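Local coordinates for protein SsfS6 (Streptomyces sp. SF2575, PDB 4G2T) that belongs to the GT-B superfamily, with two Rossmann-like domains facing each other across a cleft, and holds thymidine-5'-diphosphate in the model, at residues P145-S150 with D181-I186. Residues are numbered along the deposited sequence; the frame is centred on the assembly and turned at random.
Sequences PWIEQS and DPLLSI
Pro182 lies flat under the indole of Trp146: its CB stands 3.4 Å from the centroid of the six-membered ring, only 7° off the normal, a CH-pi contact over the face. The indole gets there because chi1 of 64° tucks CG between the backbone N and the carbonyl carbon, folding the ring back over segment 181-186, where NE1 hydrogen-bonds to Pro180 O and fixes its rotation. Beside this pair, Glu148 extends along the same side of the sheet, OE1 coming 3.8 Å from Pro182 CG, with Lys160 as a long, weak ionic partner. Water 1 links its OE2, weakly, to Ile186 O.

On the other side, Ile147 CD1 packs 3.7 Å from Leu184 CB, and its CG2 meets Ile186 CD1, which also reaches Gln149 CB.

Between the two layers runs the backbone ladder. Leu183 N gives to Trp146 O, Glu148 N to Leu184 O at 2.9 Å, Ile186 N to Glu148 O and Ser150 N to Ile186 O at 2.8 Å.

Further out, Ile390 and Ile394 of helix 387-396 cover the apolar patch, while Leu34 of helix 32-40 adjoins Gln149 and Ile186. Strands 146-149 and 184-186 run 14° from parallel, neighbours in the parallel sheet of the N-terminal Rossmann-like domain, joined by a connection about half of which is helix and backed by the C-terminal helix, as in GT-B folds.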
loop_
_atom_site.group_PDB
_atom_site.type_symbol
_atom_site.label_atom_id
_atom_site.label_comp_id
_atom_site.label_asym_id
_atom_site.label_seq_id
_atom_site.Cartn_x
_atom_site.Cartn_y
_atom_site.Cartn_z
ATOM N N PRO A 145 4.898 20.692 13.511
ATOM C CA PRO A 145 5.566 19.559 14.160
ATOM C C PRO A 145 6.006 18.499 13.154
ATOM O O PRO A 145 5.546 18.505 12.012
ATOM C CB PRO A 145 4.478 18.992 15.080
ATOM C CG PRO A 145 3.191 19.457 14.482
ATOM C CD PRO A 145 3.489 20.812 13.926
ATOM N N TRP A 146 6.894 17.605 13.577
ATOM C CA TRP A 146 7.341 16.511 12.722
ATOM C C TRP A 146 7.563 15.228 13.516
ATOM O O TRP A 146 7.762 15.263 14.729
ATOM C CB TRP A 146 8.608 16.896 11.951
ATOM C CG TRP A 146 9.810 17.164 12.811
ATOM C CD1 TRP A 146 10.046 18.274 13.567
ATOM C CD2 TRP A 146 10.952 16.313 12.980
ATOM N NE1 TRP A 146 11.257 18.163 14.207
ATOM C CE2 TRP A 146 11.834 16.970 13.862
ATOM C CE3 TRP A 146 11.310 15.059 12.476
ATOM C CZ2 TRP A 146 13.052 16.414 14.249
ATOM C CZ3 TRP A 146 12.520 14.510 12.863
ATOM C CH2 TRP A 146 13.375 15.185 13.742
ATOM N N ILE A 147 7.518 14.096 12.820
ATOM C CA ILE A 147 7.687 12.796 13.457
ATOM C C ILE A 147 8.969 12.124 12.981
ATOM O O ILE A 147 9.224 12.038 11.779
ATOM C CB ILE A 147 6.499 11.864 13.149
ATOM C CG1 ILE A 147 5.177 12.534 13.529
ATOM C CG2 ILE A 147 6.657 10.538 13.877
ATOM C CD1 ILE A 147 5.036 12.815 15.007
ATOM N N GLU A 148 9.776 11.654 13.926
ATOM C CA GLU A 148 10.988 10.918 13.592
ATOM C C GLU A 148 10.800 9.426 13.826
ATOM O O GLU A 148 10.539 8.994 14.949
ATOM C CB GLU A 148 12.174 11.410 14.421
ATOM C CG GLU A 148 13.456 10.638 14.149
ATOM C CD GLU A 148 14.474 10.771 15.264
ATOM O OE1 GLU A 148 14.473 11.812 15.955
ATOM O OE2 GLU A 148 15.270 9.828 15.454
ATOM N N GLN A 149 10.933 8.641 12.764
ATOM C CA GLN A 149 10.884 7.191 12.885
ATOM C C GLN A 149 12.249 6.580 12.601
ATOM O O GLN A 149 12.891 6.911 11.605
ATOM C CB GLN A 149 9.848 6.592 11.932
ATOM C CG GLN A 149 9.802 5.072 11.974
ATOM C CD GLN A 149 9.015 4.470 10.828
ATOM O OE1 GLN A 149 8.102 5.094 10.288
ATOM N NE2 GLN A 149 9.371 3.248 10.446
ATOM N N SER A 150 12.693 5.690 13.481
ATOM C CA SER A 150 13.929 4.957 13.256
ATOM C C SER A 150 13.668 3.779 12.330
ATOM O O SER A 150 12.624 3.133 12.410
ATOM C CB SER A 150 14.521 4.466 14.576
ATOM O OG SER A 150 15.638 3.624 14.349
ATOM N N ASP A 181 12.866 19.579 18.432
ATOM C CA ASP A 181 12.636 18.166 18.705
ATOM C C ASP A 181 11.343 17.690 18.056
ATOM O O ASP A 181 10.344 18.410 18.055
ATOM C CB ASP A 181 12.599 17.907 20.213
ATOM C CG ASP A 181 13.916 18.235 20.892
ATOM O OD1 ASP A 181 14.799 17.353 20.936
ATOM O OD2 ASP A 181 14.067 19.373 21.383
ATOM N N PRO A 182 11.361 16.475 17.487
ATOM C CA PRO A 182 10.179 15.949 16.802
ATOM C C PRO A 182 9.047 15.696 17.785
ATOM O O PRO A 182 9.305 15.466 18.968
ATOM C CB PRO A 182 10.677 14.626 16.214
ATOM C CG PRO A 182 11.793 14.220 17.105
ATOM C CD PRO A 182 12.459 15.495 17.532
ATOM N N LEU A 183 7.810 15.747 17.301
ATOM C CA LEU A 183 6.648 15.515 18.146
ATOM C C LEU A 183 6.701 14.106 18.727
ATOM O O LEU A 183 6.250 13.864 19.845
ATOM C CB LEU A 183 5.360 15.710 17.344
ATOM C CG LEU A 183 4.082 15.972 18.142
ATOM C CD1 LEU A 183 4.212 17.258 18.944
ATOM C CD2 LEU A 183 2.878 16.036 17.216
ATOM N N LEU A 184 7.269 13.183 17.960
ATOM C CA LEU A 184 7.414 11.807 18.406
ATOM C C LEU A 184 8.677 11.182 17.822
ATOM O O LEU A 184 8.917 11.254 16.616
ATOM C CB LEU A 184 6.189 10.985 18.000
ATOM C CG LEU A 184 5.898 9.738 18.834
ATOM C CD1 LEU A 184 5.436 10.129 20.230
ATOM C CD2 LEU A 184 4.864 8.862 18.146
ATOM N N SER A 185 9.487 10.581 18.686
ATOM C CA SER A 185 10.673 9.854 18.250
ATOM C C SER A 185 10.425 8.357 18.359
ATOM O O SER A 185 10.277 7.821 19.456
ATOM C CB SER A 185 11.893 10.253 19.081
ATOM O OG SER A 185 12.293 11.580 18.791
ATOM N N ILE A 186 10.378 7.687 17.215
ATOM C CA ILE A 186 10.026 6.275 17.172
ATOM C C ILE A 186 11.256 5.383 17.068
ATOM O O ILE A 186 12.144 5.628 16.254
ATOM C CB ILE A 186 9.083 5.984 15.993
ATOM C CG1 ILE A 186 7.836 6.867 16.092
ATOM C CG2 ILE A 186 8.709 4.513 15.965
ATOM C CD1 ILE A 186 7.062 6.985 14.800
HETATM O O HOH W 1 13.580 7.872 17.215
#